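Putative phosphoglycolate phosphatase (Lactobacillus delbrueckii, PDB 2HI0) probably hydrolyses phosphoglycolate as a phosphatase of the haloacid dehalogenase (HAD) superfamily. Local coordinates at residues L116-N121 with E231-A236. Numbering follows the deposited sequence.
Sequences LDLMKN and EKLEEA. With EDO (1,2-ethanediol), chain K.
A single carboxylate oxygen, OE1 of Glu234, accepts two hydrogen bonds at once, one from Asn121 on the facing helix and one from a 1,2-ethanediol, probably a remnant of the crystallisation liquor. Asn121 ND2 reaches OE1 of Glu234 at 2.8 Å, almost straight at 171° and close to the amide's own plane, meeting the oxygen on its syn side although the amide and carboxylate planes stand 70° apart. The diol binds through O2, 2.6 Å from Glu234 OE1, and its carbon C2 lies 3.6 Å from Leu118 N, so that it fills part of the groove between the helices. Glu234 spans that groove because its CG is anti to the backbone N (chi1 -174°) and the chain stays extended beyond it. Its aliphatic stem runs antiparallel to Leu118, whose CD1 packs 3.5 Å from Glu234 CB. The other branch, CD2 of Leu118, meets CD2 of Leu233 at 3.5 Å, the two leucines crossing at about a right angle and continuing inward, Leu118 to Phe9 and Leu233 to Ile206, on the parallel sheet of the Rossmann-like HAD core. With only an alanine's methyl at Glu234, the Asn121 amide would probably lose the acceptor that reaches it across the groove, and the diol its bond. Two nearly parallel helices on one face of the sheet are thus joined by apolar contact beneath and the Asn121-Glu234 hydrogen bond between two partly exposed side chains, where two donors probably stabilise negative charge on the carboxylate.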
# COMPACT_ATOMS: atom_id res chain seq x y z
N LEU A 116 6.66 -14.45 5.52
CA LEU A 116 6.17 -15.33 6.61
C LEU A 116 7.26 -15.60 7.67
O LEU A 116 7.00 -15.52 8.89
CB LEU A 116 5.57 -16.62 6.03
CG LEU A 116 4.28 -16.44 5.23
CD1 LEU A 116 3.79 -17.75 4.61
CD2 LEU A 116 3.17 -15.81 6.10
N ASP A 117 8.48 -15.87 7.23
CA ASP A 117 9.58 -16.07 8.15
C ASP A 117 9.88 -14.77 8.93
O ASP A 117 10.14 -14.81 10.12
CB ASP A 117 10.88 -16.50 7.44
CG ASP A 117 10.86 -17.95 6.86
OD1 ASP A 117 10.00 -18.77 7.20
OD2 ASP A 117 11.76 -18.24 6.03
N LEU A 118 9.87 -13.65 8.25
CA LEU A 118 10.09 -12.36 8.90
C LEU A 118 9.13 -12.14 10.05
O LEU A 118 9.53 -11.74 11.14
CB LEU A 118 9.96 -11.22 7.87
CG LEU A 118 9.99 -9.74 8.33
CD1 LEU A 118 11.32 -9.33 8.90
CD2 LEU A 118 9.55 -8.80 7.15
N MSE A 119 7.85 -12.36 9.79
CA MSE A 119 6.82 -12.14 10.83
C MSE A 119 6.99 -13.06 12.05
O MSE A 119 6.89 -12.63 13.21
CB MSE A 119 5.39 -12.22 10.25
CG MSE A 119 5.12 -11.19 9.12
SE MSE A 119 5.65 -9.35 9.50
CE MSE A 119 5.30 -8.57 7.75
N LYS A 120 7.27 -14.32 11.78
CA LYS A 120 7.54 -15.29 12.84
C LYS A 120 8.72 -14.83 13.68
O LYS A 120 8.67 -14.90 14.93
CB LYS A 120 7.81 -16.65 12.19
CG LYS A 120 8.13 -17.79 13.13
CD LYS A 120 8.17 -19.14 12.38
N ASN A 121 9.80 -14.40 13.00
CA ASN A 121 11.03 -14.06 13.67
C ASN A 121 10.84 -12.79 14.49
O ASN A 121 11.33 -12.69 15.62
CB ASN A 121 12.16 -13.84 12.67
CG ASN A 121 12.64 -15.13 11.99
OD1 ASN A 121 12.27 -16.24 12.39
ND2 ASN A 121 13.43 -14.97 10.92
N GLU A 231 15.32 -10.76 4.82
CA GLU A 231 16.36 -10.89 5.85
C GLU A 231 16.95 -9.53 6.20
O GLU A 231 17.13 -9.22 7.36
CB GLU A 231 17.47 -11.83 5.41
CG GLU A 231 18.64 -11.83 6.37
N LYS A 232 17.26 -8.73 5.18
CA LYS A 232 17.78 -7.38 5.38
C LYS A 232 16.76 -6.46 6.06
O LYS A 232 17.11 -5.66 6.90
CB LYS A 232 18.30 -6.78 4.08
CG LYS A 232 19.59 -7.46 3.55
CD LYS A 232 20.53 -7.96 4.71
CE LYS A 232 21.63 -8.93 4.24
NZ LYS A 232 21.87 -10.07 5.21
N LEU A 233 15.51 -6.66 5.74
CA LEU A 233 14.42 -5.93 6.38
C LEU A 233 14.35 -6.30 7.85
O LEU A 233 14.24 -5.40 8.71
CB LEU A 233 13.08 -6.20 5.67
CG LEU A 233 11.82 -5.63 6.30
CD1 LEU A 233 11.99 -4.13 6.54
CD2 LEU A 233 10.61 -5.93 5.43
N GLU A 234 14.48 -7.61 8.17
CA GLU A 234 14.56 -8.03 9.59
C GLU A 234 15.73 -7.33 10.33
O GLU A 234 15.58 -6.78 11.44
CB GLU A 234 14.75 -9.56 9.68
CG GLU A 234 14.68 -10.10 11.12
CD GLU A 234 14.72 -11.62 11.22
OE1 GLU A 234 14.13 -12.33 10.37
OE2 GLU A 234 15.32 -12.09 12.20
N GLU A 235 16.89 -7.33 9.70
CA GLU A 235 18.05 -6.67 10.29
C GLU A 235 17.82 -5.17 10.52
O GLU A 235 18.22 -4.62 11.55
CB GLU A 235 19.29 -6.93 9.44
CG GLU A 235 19.66 -8.41 9.40
CD GLU A 235 20.78 -8.72 8.43
OE1 GLU A 235 21.45 -7.77 7.96
OE2 GLU A 235 20.98 -9.93 8.14
N ALA A 236 17.13 -4.52 9.57
CA ALA A 236 16.82 -3.09 9.67
C ALA A 236 15.87 -2.84 10.83
O ALA A 236 16.03 -1.85 11.59
CB ALA A 236 16.21 -2.58 8.39
C1 EDO K . 13.46 -14.01 5.99
O1 EDO K . 14.12 -15.28 6.09
C2 EDO K . 13.32 -13.42 7.38
O2 EDO K . 14.59 -13.02 7.91